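Endonuclease and methylase LlaGI (Lactococcus lactis, PDB 5FFJ) recognises a specific DNA sequence and combines a helicase-like ATPase with a DNA methyltransferase in a single-chain Type ISP restriction-modification enzyme. Local coordinates at residues A[883-896]-A[930-942]. Residues are numbered along the deposited sequence; the frame is centred on the assembly and turned at random.
Sequences SYVKNSKTTSVLGM and SADGLRKSLFKEF. With nucleotides of chain B; nucleotides of chain C.
Asp-932, at the start of helix 932-941, grips the loop after helix 874-885 with both carboxylate oxygens. From CB the side chain leaves with CG between the backbone N and the carbonyl carbon (chi1 58°), so that CG faces Ser-888 OG and Lys-889 N. OD1 accepts from Ser-888 OG at 2.6 Å, and OD2 from Lys-889 N at 3.0 Å, each through the syn lone pair; two bonds from neighbouring residues should hold the group against rotation. Lys-889 CG also lies against OD2, the two side chains crossing at about a right angle. The next residue, Gly-933, brings its CA to Tyr-884 O (3.5 Å, a CA-H...O contact) and to Asn-887 CB; the backbones are close here, Gly-933 CA lying 4.2 Å from Ser-888 CA. The contact lies in the N-6 DNA methylase part of the chain, whose mixed sheet and flanking helices are consistent with a Rossmann-like methyltransferase fold; helix 932-941 links strands 915-922 and 944-951. Residues 890-894 reach the bound DNA: Ser-892 OG donates to the adenine N3 of DA7 of chain B at 3.1 Å, a minor-groove atom, while Ser-930 OG bonds a phosphate. Farther along the helix, Leu-934 CD1 sits over one face of the Tyr-884 ring, 3.4 Å from its centroid, and Ser-937 CB meets the ring edge in plane. Met-896 curls back (chi2 -63°), bringing SD to Leu-934 CB and CE 3.7 Å from Ala-931 CB.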
ATOM      1  N   SER A 883      21.001  -0.352  24.395  1.00 66.35           N
ATOM      2  CA  SER A 883      21.962  -1.095  23.583  1.00 68.86           C
ATOM      3  C   SER A 883      22.383  -0.329  22.333  1.00 65.81           C
ATOM      4  O   SER A 883      23.452   0.281  22.298  1.00 60.83           O
ATOM      5  CB  SER A 883      21.374  -2.451  23.180  1.00 64.15           C
ATOM      6  OG  SER A 883      20.133  -2.295  22.514  1.00 68.99           O
ATOM      7  N   TYR A 884      21.534  -0.366  21.313  1.00 68.29           N
ATOM      8  CA  TYR A 884      21.875   0.179  20.003  1.00 67.56           C
ATOM      9  C   TYR A 884      22.042   1.696  20.034  1.00 63.73           C
ATOM     10  O   TYR A 884      23.023   2.230  19.517  1.00 52.29           O
ATOM     11  CB  TYR A 884      20.801  -0.203  18.983  1.00 66.94           C
ATOM     12  CG  TYR A 884      20.539  -1.693  18.884  1.00 55.48           C
ATOM     13  CD1 TYR A 884      21.523  -2.619  19.207  1.00 49.90           C
ATOM     14  CD2 TYR A 884      19.304  -2.170  18.466  1.00 61.81           C
ATOM     15  CE1 TYR A 884      21.283  -3.979  19.116  1.00 54.62           C
ATOM     16  CE2 TYR A 884      19.055  -3.526  18.372  1.00 59.37           C
ATOM     17  CZ  TYR A 884      20.046  -4.425  18.697  1.00 56.69           C
ATOM     18  OH  TYR A 884      19.793  -5.775  18.601  1.00 52.08           O
ATOM     19  N   VAL A 885      21.083   2.386  20.642  1.00 53.83           N
ATOM     20  CA  VAL A 885      21.097   3.844  20.674  1.00 54.40           C
ATOM     21  C   VAL A 885      22.244   4.374  21.529  1.00 54.41           C
ATOM     22  O   VAL A 885      22.869   5.379  21.192  1.00 60.17           O
ATOM     23  CB  VAL A 885      19.769   4.398  21.213  1.00 49.33           C
ATOM     24  CG1 VAL A 885      19.801   5.919  21.251  1.00 54.36           C
ATOM     25  CG2 VAL A 885      18.609   3.910  20.358  1.00 53.69           C
ATOM     26  N   LYS A 886      22.511   3.694  22.640  1.00 58.10           N
ATOM     27  CA  LYS A 886      23.545   4.122  23.573  1.00 53.78           C
ATOM     28  C   LYS A 886      24.930   4.110  22.929  1.00 58.01           C
ATOM     29  O   LYS A 886      25.734   5.012  23.157  1.00 60.63           O
ATOM     30  CB  LYS A 886      23.539   3.227  24.815  1.00 65.71           C
ATOM     31  CG  LYS A 886      24.558   3.625  25.873  1.00 69.02           C
ATOM     32  N   ASN A 887      25.200   3.089  22.122  1.00 56.85           N
ATOM     33  CA  ASN A 887      26.514   2.927  21.507  1.00 63.06           C
ATOM     34  C   ASN A 887      26.731   3.818  20.285  1.00 63.50           C
ATOM     35  O   ASN A 887      27.810   3.809  19.691  1.00 71.93           O
ATOM     36  CB  ASN A 887      26.725   1.466  21.107  1.00 67.98           C
ATOM     37  CG  ASN A 887      26.828   0.542  22.302  1.00 64.66           C
ATOM     38  OD1 ASN A 887      27.829   0.542  23.021  1.00 60.19           O
ATOM     39  ND2 ASN A 887      25.793  -0.260  22.517  1.00 58.80           N
ATOM     40  N   SER A 888      25.713   4.589  19.916  1.00 56.37           N
ATOM     41  CA  SER A 888      25.775   5.399  18.706  1.00 65.44           C
ATOM     42  C   SER A 888      26.375   6.778  18.966  1.00 69.45           C
ATOM     43  O   SER A 888      26.290   7.305  20.077  1.00 73.08           O
ATOM     44  CB  SER A 888      24.379   5.549  18.100  1.00 51.91           C
ATOM     45  OG  SER A 888      24.459   5.949  16.745  1.00 59.45           O
ATOM     46  N   LYS A 889      26.977   7.352  17.928  1.00 56.79           N
ATOM     47  CA  LYS A 889      27.586   8.676  18.001  1.00 55.68           C
ATOM     48  C   LYS A 889      26.709   9.728  17.322  1.00 58.48           C
ATOM     49  O   LYS A 889      27.163  10.844  17.065  1.00 79.01           O
ATOM     50  CB  LYS A 889      28.968   8.671  17.333  1.00 68.90           C
ATOM     51  CG  LYS A 889      29.925   7.590  17.818  1.00 82.11           C
ATOM     52  CD  LYS A 889      30.689   8.023  19.060  1.00 97.06           C
ATOM     53  CE  LYS A 889      31.397   6.843  19.711  1.00 86.53           C
ATOM     54  NZ  LYS A 889      32.344   7.268  20.780  1.00 97.80           N
ATOM     55  N   THR A 890      25.459   9.375  17.037  1.00 56.95           N
ATOM     56  CA  THR A 890      24.668  10.127  16.061  1.00 76.90           C
ATOM     57  C   THR A 890      23.739  11.212  16.628  1.00 73.75           C
ATOM     58  O   THR A 890      23.717  12.325  16.103  1.00 88.52           O
ATOM     59  CB  THR A 890      23.811   9.159  15.208  1.00 57.05           C
ATOM     60  OG1 THR A 890      23.144   9.896  14.177  1.00 63.06           O
ATOM     61  CG2 THR A 890      22.779   8.423  16.057  1.00 82.24           C
ATOM     62  N   THR A 891      22.991  10.894  17.684  1.00 54.90           N
ATOM     63  CA  THR A 891      21.910  11.752  18.216  1.00 67.35           C
ATOM     64  C   THR A 891      20.653  11.773  17.335  1.00 64.94           C
ATOM     65  O   THR A 891      19.644  12.375  17.706  1.00 57.10           O
ATOM     66  CB  THR A 891      22.356  13.225  18.429  1.00 57.66           C
ATOM     67  OG1 THR A 891      22.683  13.839  17.174  1.00 59.84           O
ATOM     68  CG2 THR A 891      23.546  13.297  19.369  1.00 77.61           C
ATOM     69  N   SER A 892      20.721  11.128  16.174  1.00 64.05           N
ATOM     70  CA  SER A 892      19.544  10.900  15.336  1.00 66.77           C
ATOM     71  C   SER A 892      19.432   9.416  15.000  1.00 55.96           C
ATOM     72  O   SER A 892      20.128   8.918  14.112  1.00 56.36           O
ATOM     73  CB  SER A 892      19.616  11.730  14.056  1.00 54.37           C
ATOM     74  OG  SER A 892      18.474  11.506  13.246  1.00 62.65           O
ATOM     75  N   VAL A 893      18.539   8.722  15.704  1.00 51.14           N
ATOM     76  CA  VAL A 893      18.499   7.263  15.699  1.00 41.74           C
ATOM     77  C   VAL A 893      17.137   6.691  15.305  1.00 44.19           C
ATOM     78  O   VAL A 893      16.774   5.597  15.740  1.00 58.94           O
ATOM     79  CB  VAL A 893      18.866   6.711  17.087  1.00 54.54           C
ATOM     80  CG1 VAL A 893      20.315   6.989  17.401  1.00 46.16           C
ATOM     81  CG2 VAL A 893      17.973   7.328  18.146  1.00 51.35           C
ATOM     82  N   LEU A 894      16.387   7.427  14.490  1.00 47.47           N
ATOM     83  CA  LEU A 894      15.063   6.985  14.044  1.00 38.52           C
ATOM     84  C   LEU A 894      15.073   5.545  13.535  1.00 54.29           C
ATOM     85  O   LEU A 894      14.179   4.758  13.850  1.00 52.87           O
ATOM     86  CB  LEU A 894      14.531   7.894  12.933  1.00 49.42           C
ATOM     87  CG  LEU A 894      14.445   9.396  13.195  1.00 54.03           C
ATOM     88  CD1 LEU A 894      13.733  10.082  12.039  1.00 46.74           C
ATOM     89  CD2 LEU A 894      13.739   9.674  14.500  1.00 46.52           C
ATOM     90  N   GLY A 895      16.088   5.207  12.746  1.00 50.66           N
ATOM     91  CA  GLY A 895      16.183   3.890  12.145  1.00 56.24           C
ATOM     92  C   GLY A 895      16.290   2.768  13.160  1.00 55.59           C
ATOM     93  O   GLY A 895      15.859   1.646  12.898  1.00 47.33           O
ATOM     94  N   MET A 896      16.863   3.065  14.321  1.00 54.03           N
ATOM     95  CA  MET A 896      17.084   2.038  15.334  1.00 47.20           C
ATOM     96  C   MET A 896      15.771   1.526  15.924  1.00 51.13           C
ATOM     97  O   MET A 896      15.742   0.470  16.555  1.00 54.17           O
ATOM     98  CB  MET A 896      17.977   2.576  16.449  1.00 47.24           C
ATOM     99  CG  MET A 896      19.392   2.920  16.005  1.00 47.56           C
ATOM    100  SD  MET A 896      20.328   1.493  15.416  1.00 54.79           S
ATOM    101  CE  MET A 896      20.133   1.657  13.639  1.00 53.34           C
ATOM    102  N   SER A 930      23.367   5.951  11.481  1.00 41.65           N
ATOM    103  CA  SER A 930      22.796   5.761  12.810  1.00 47.29           C
ATOM    104  C   SER A 930      22.834   4.308  13.285  1.00 41.92           C
ATOM    105  O   SER A 930      22.233   3.977  14.308  1.00 40.49           O
ATOM    106  CB  SER A 930      21.352   6.270  12.830  1.00 52.69           C
ATOM    107  OG  SER A 930      20.545   5.567  11.901  1.00 65.86           O
ATOM    108  N   ALA A 931      23.547   3.450  12.560  1.00 43.72           N
ATOM    109  CA  ALA A 931      23.631   2.033  12.913  1.00 54.17           C
ATOM    110  C   ALA A 931      25.019   1.647  13.426  1.00 51.88           C
ATOM    111  O   ALA A 931      25.318   0.464  13.576  1.00 53.33           O
ATOM    112  CB  ALA A 931      23.265   1.170  11.718  1.00 59.46           C
ATOM    113  N   ASP A 932      25.862   2.637  13.696  1.00 44.86           N
ATOM    114  CA  ASP A 932      27.201   2.364  14.206  1.00 43.79           C
ATOM    115  C   ASP A 932      27.134   1.678  15.567  1.00 55.31           C
ATOM    116  O   ASP A 932      28.007   0.884  15.914  1.00 57.72           O
ATOM    117  CB  ASP A 932      28.018   3.653  14.309  1.00 55.41           C
ATOM    118  CG  ASP A 932      27.367   4.684  15.207  1.00 59.88           C
ATOM    119  OD1 ASP A 932      26.122   4.786  15.186  1.00 47.33           O
ATOM    120  OD2 ASP A 932      28.099   5.390  15.934  1.00 60.92           O
ATOM    121  N   GLY A 933      26.092   1.988  16.334  1.00 59.51           N
ATOM    122  CA  GLY A 933      25.896   1.377  17.636  1.00 58.05           C
ATOM    123  C   GLY A 933      25.410  -0.054  17.519  1.00 62.67           C
ATOM    124  O   GLY A 933      25.857  -0.934  18.255  1.00 59.06           O
ATOM    125  N   LEU A 934      24.488  -0.285  16.590  1.00 62.34           N
ATOM    126  CA  LEU A 934      23.966  -1.622  16.346  1.00 51.36           C
ATOM    127  C   LEU A 934      25.091  -2.566  15.943  1.00 49.53           C
ATOM    128  O   LEU A 934      25.124  -3.720  16.366  1.00 58.79           O
ATOM    129  CB  LEU A 934      22.888  -1.585  15.261  1.00 59.02           C
ATOM    130  CG  LEU A 934      22.356  -2.929  14.758  1.00 50.68           C
ATOM    131  CD1 LEU A 934      21.888  -3.812  15.900  1.00 52.31           C
ATOM    132  CD2 LEU A 934      21.219  -2.694  13.781  1.00 61.35           C
ATOM    133  N   ARG A 935      26.016  -2.067  15.130  1.00 58.56           N
ATOM    134  CA  ARG A 935      27.152  -2.867  14.688  1.00 66.85           C
ATOM    135  C   ARG A 935      28.129  -3.099  15.837  1.00 67.44           C
ATOM    136  O   ARG A 935      28.836  -4.107  15.867  1.00 68.50           O
ATOM    137  CB  ARG A 935      27.864  -2.192  13.512  1.00 57.88           C
ATOM    138  CG  ARG A 935      27.011  -2.082  12.257  1.00 53.19           C
ATOM    139  CD  ARG A 935      27.827  -1.664  11.046  1.00 55.58           C
ATOM    140  NE  ARG A 935      28.385  -0.317  11.168  1.00 58.31           N
ATOM    141  CZ  ARG A 935      27.729   0.803  10.871  1.00 47.61           C
ATOM    142  NH1 ARG A 935      26.474   0.755  10.442  1.00 49.92           N
ATOM    143  NH2 ARG A 935      28.329   1.979  11.010  1.00 35.60           N
ATOM    144  N   LYS A 936      28.165  -2.162  16.780  1.00 62.68           N
ATOM    145  CA  LYS A 936      29.002  -2.306  17.965  1.00 65.26           C
ATOM    146  C   LYS A 936      28.408  -3.373  18.880  1.00 62.52           C
ATOM    147  O   LYS A 936      29.137  -4.139  19.510  1.00 59.58           O
ATOM    148  CB  LYS A 936      29.133  -0.969  18.704  1.00 59.97           C
ATOM    149  CG  LYS A 936      30.048  -1.008  19.921  1.00 60.45           C
ATOM    150  CD  LYS A 936      30.458   0.396  20.352  1.00 69.15           C
ATOM    151  CE  LYS A 936      31.171   0.396  21.695  1.00 69.78           C
ATOM    152  NZ  LYS A 936      30.238   0.151  22.833  1.00 79.29           N
ATOM    153  N   SER A 937      27.081  -3.422  18.934  1.00 53.06           N
ATOM    154  CA  SER A 937      26.375  -4.397  19.760  1.00 60.18           C
ATOM    155  C   SER A 937      26.483  -5.809  19.191  1.00 58.89           C
ATOM    156  O   SER A 937      26.905  -6.732  19.886  1.00 69.59           O
ATOM    157  CB  SER A 937      24.900  -4.010  19.900  1.00 40.87           C
ATOM    158  OG  SER A 937      24.755  -2.797  20.616  1.00 59.27           O
ATOM    159  N   LEU A 938      26.095  -5.971  17.928  1.00 56.81           N
ATOM    160  CA  LEU A 938      26.085  -7.281  17.285  1.00 60.23           C
ATOM    161  C   LEU A 938      27.457  -7.952  17.328  1.00 60.86           C
ATOM    162  O   LEU A 938      27.555  -9.177  17.322  1.00 63.46           O
ATOM    163  CB  LEU A 938      25.617  -7.161  15.831  1.00 62.65           C
ATOM    164  CG  LEU A 938      24.165  -6.735  15.594  1.00 52.14           C
ATOM    165  CD1 LEU A 938      23.932  -6.482  14.114  1.00 66.80           C
ATOM    166  CD2 LEU A 938      23.186  -7.774  16.117  1.00 69.03           C
ATOM    167  N   PHE A 939      28.514  -7.148  17.373  1.00 57.59           N
ATOM    168  CA  PHE A 939      29.870  -7.684  17.389  1.00 56.27           C
ATOM    169  C   PHE A 939      30.225  -8.210  18.777  1.00 74.76           C
ATOM    170  O   PHE A 939      31.049  -9.116  18.917  1.00 76.85           O
ATOM    171  CB  PHE A 939      30.870  -6.615  16.951  1.00 53.60           C
ATOM    172  CG  PHE A 939      32.226  -7.158  16.593  1.00 52.86           C
ATOM    173  CD1 PHE A 939      32.354  -8.210  15.701  1.00 62.20           C
ATOM    174  CD2 PHE A 939      33.373  -6.601  17.131  1.00 58.01           C
ATOM    175  CE1 PHE A 939      33.598  -8.708  15.366  1.00 69.47           C
ATOM    176  CE2 PHE A 939      34.622  -7.091  16.797  1.00 45.78           C
ATOM    177  CZ  PHE A 939      34.734  -8.145  15.915  1.00 63.39           C
ATOM    178  N   LYS A 940      29.597  -7.635  19.800  1.00 69.20           N
ATOM    179  CA  LYS A 940      29.787  -8.081  21.177  1.00 66.80           C
ATOM    180  C   LYS A 940      28.777  -9.164  21.549  1.00 71.27           C
ATOM    181  O   LYS A 940      29.129 -10.158  22.183  1.00 75.84           O
ATOM    182  CB  LYS A 940      29.665  -6.899  22.147  1.00 55.64           C
ATOM    183  CG  LYS A 940      30.802  -5.891  22.059  1.00 54.99           C
ATOM    184  CD  LYS A 940      30.638  -4.775  23.084  1.00 61.07           C
ATOM    185  CE  LYS A 940      31.841  -3.844  23.092  1.00 60.38           C
ATOM    186  NZ  LYS A 940      31.724  -2.794  24.143  1.00 78.20           N
ATOM    187  N   GLU A 941      27.525  -8.969  21.150  1.00 66.54           N
ATOM    188  CA  GLU A 941      26.448  -9.886  21.521  1.00 70.58           C
ATOM    189  C   GLU A 941      26.527 -11.227  20.795  1.00 68.69           C
ATOM    190  O   GLU A 941      25.873 -12.191  21.196  1.00 66.82           O
ATOM    191  CB  GLU A 941      25.086  -9.246  21.247  1.00 62.37           C
ATOM    192  CG  GLU A 941      24.795  -8.017  22.094  1.00 67.67           C
ATOM    193  CD  GLU A 941      23.343  -7.586  22.022  1.00 67.57           C
ATOM    194  OE1 GLU A 941      22.503  -8.385  21.557  1.00 71.81           O
ATOM    195  OE2 GLU A 941      23.043  -6.444  22.430  1.00 61.34           O
ATOM    196  N   PHE A 942      27.318 -11.284  19.726  1.00 75.08           N
ATOM    197  CA  PHE A 942      27.447 -12.501  18.929  1.00 56.44           C
ATOM    198  C   PHE A 942      28.905 -12.827  18.629  1.00 76.58           C
ATOM    199  O   PHE A 942      29.776 -11.956  18.679  1.00 71.29           O
ATOM    200  CB  PHE A 942      26.666 -12.367  17.622  1.00 70.70           C
ATOM    201  CG  PHE A 942      25.186 -12.215  17.816  1.00 76.45           C
ATOM    202  CD1 PHE A 942      24.624 -10.964  18.013  1.00 61.92           C
ATOM    203  CD2 PHE A 942      24.358 -13.324  17.805  1.00 78.12           C
ATOM    204  CE1 PHE A 942      23.259 -10.824  18.193  1.00 71.20           C
ATOM    205  CE2 PHE A 942      22.995 -13.191  17.983  1.00 73.49           C
ATOM    206  CZ  PHE A 942      22.444 -11.939  18.178  1.00 72.11           C
TER
ATOM    207  P    DA B   7      23.722  18.317  13.319  1.00173.78           P
ATOM    208  OP1  DA B   7      24.948  17.926  14.028  1.00 36.97           O
ATOM    209  OP2  DA B   7      23.827  19.166  12.123  1.00 52.80           O
ATOM    210  O5'  DA B   7      22.918  17.000  12.935  1.00 30.60           O
ATOM    211  C5'  DA B   7      23.001  15.837  13.753  1.00 71.36           C
ATOM    212  C4'  DA B   7      22.011  14.776  13.299  1.00 41.67           C
ATOM    213  O4'  DA B   7      20.670  15.334  13.282  1.00 46.50           O
ATOM    214  C3'  DA B   7      22.254  14.222  11.888  1.00 44.96           C
ATOM    215  O3'  DA B   7      22.393  12.795  11.937  1.00 39.76           O
ATOM    216  C2'  DA B   7      21.018  14.664  11.102  1.00 44.63           C
ATOM    217  C1'  DA B   7      19.978  14.779  12.195  1.00 48.85           C
ATOM    218  N9   DA B   7      18.824  15.618  11.867  1.00 47.32           N
ATOM    219  C8   DA B   7      18.833  16.872  11.318  1.00 43.33           C
ATOM    220  N7   DA B   7      17.633  17.378  11.136  1.00 42.86           N
ATOM    221  C5   DA B   7      16.780  16.389  11.600  1.00 47.48           C
ATOM    222  C6   DA B   7      15.374  16.306  11.684  1.00 38.39           C
ATOM    223  N6   DA B   7      14.552  17.281  11.286  1.00 38.50           N
ATOM    224  N1   DA B   7      14.845  15.176  12.195  1.00 46.15           N
ATOM    225  C2   DA B   7      15.670  14.200  12.594  1.00 49.33           C
ATOM    226  N3   DA B   7      17.000  14.162  12.565  1.00 56.90           N
ATOM    227  C4   DA B   7      17.498  15.299  12.051  1.00 52.01           C
TER
ATOM    228  P    DT C  18       6.346   9.329  11.882  1.00 45.74           P
ATOM    229  OP1  DT C  18       6.246   7.855  11.805  1.00 46.41           O
ATOM    230  OP2  DT C  18       5.131  10.119  12.184  1.00 50.27           O
ATOM    231  O5'  DT C  18       7.494   9.706  12.935  1.00 54.11           O
ATOM    232  C5'  DT C  18       8.769   9.076  12.831  1.00 33.27           C
ATOM    233  C4'  DT C  18       9.804   9.766  13.697  1.00 43.02           C
ATOM    234  O4'  DT C  18      10.331  10.939  13.011  1.00 45.95           O
ATOM    235  C3'  DT C  18       9.292  10.278  15.056  1.00 54.44           C
ATOM    236  O3'  DT C  18      10.138   9.813  16.103  1.00 43.19           O
ATOM    237  C2'  DT C  18       9.354  11.798  14.901  1.00 37.16           C
ATOM    238  C1'  DT C  18      10.550  11.929  13.983  1.00 44.88           C
ATOM    239  N1   DT C  18      10.730  13.266  13.325  1.00 45.31           N
ATOM    240  C2   DT C  18      12.007  13.737  13.125  1.00 44.44           C
ATOM    241  O2   DT C  18      13.003  13.117  13.448  1.00 41.87           O
ATOM    242  N3   DT C  18      12.082  14.962  12.521  1.00 48.05           N
ATOM    243  C4   DT C  18      11.030  15.754  12.110  1.00 50.50           C
ATOM    244  O4   DT C  18      11.202  16.847  11.576  1.00 56.05           O
ATOM    245  C5   DT C  18       9.712  15.207  12.354  1.00 45.99           C
ATOM    246  C7   DT C  18       8.485  15.973  11.952  1.00 46.16           C
ATOM    247  C6   DT C  18       9.627  14.002  12.945  1.00 43.12           C
TER
ATOM    248  P    DT B   8      23.364  12.026  10.914  1.00 41.03           P
ATOM    249  OP1  DT B   8      24.356  11.268  11.710  1.00 47.77           O
ATOM    250  OP2  DT B   8      23.840  12.997   9.905  1.00 62.41           O
ATOM    251  O5'  DT B   8      22.391  10.993  10.172  1.00 52.95           O
ATOM    252  C5'  DT B   8      21.484  10.186  10.932  1.00 43.63           C
ATOM    253  C4'  DT B   8      20.511   9.447  10.025  1.00 45.15           C
ATOM    254  O4'  DT B   8      19.263  10.208   9.924  1.00 49.64           O
ATOM    255  C3'  DT B   8      20.978   9.268   8.585  1.00 49.99           C
ATOM    256  O3'  DT B   8      20.440   8.073   8.020  1.00 51.52           O
ATOM    257  C2'  DT B   8      20.415  10.516   7.930  1.00 41.77           C
ATOM    258  C1'  DT B   8      19.037  10.557   8.566  1.00 38.80           C
ATOM    259  N1   DT B   8      18.322  11.893   8.499  1.00 38.23           N
ATOM    260  C2   DT B   8      16.947  11.919   8.592  1.00 43.15           C
ATOM    261  O2   DT B   8      16.266  10.919   8.726  1.00 57.28           O
ATOM    262  N3   DT B   8      16.389  13.164   8.529  1.00 46.53           N
ATOM    263  C4   DT B   8      17.044  14.363   8.380  1.00 36.19           C
ATOM    264  O4   DT B   8      16.440  15.423   8.334  1.00 34.12           O
ATOM    265  C5   DT B   8      18.485  14.274   8.278  1.00 34.96           C
ATOM    266  C7   DT B   8      19.320  15.515   8.107  1.00 26.84           C
ATOM    267  C6   DT B   8      19.048  13.058   8.342  1.00 47.59           C
TER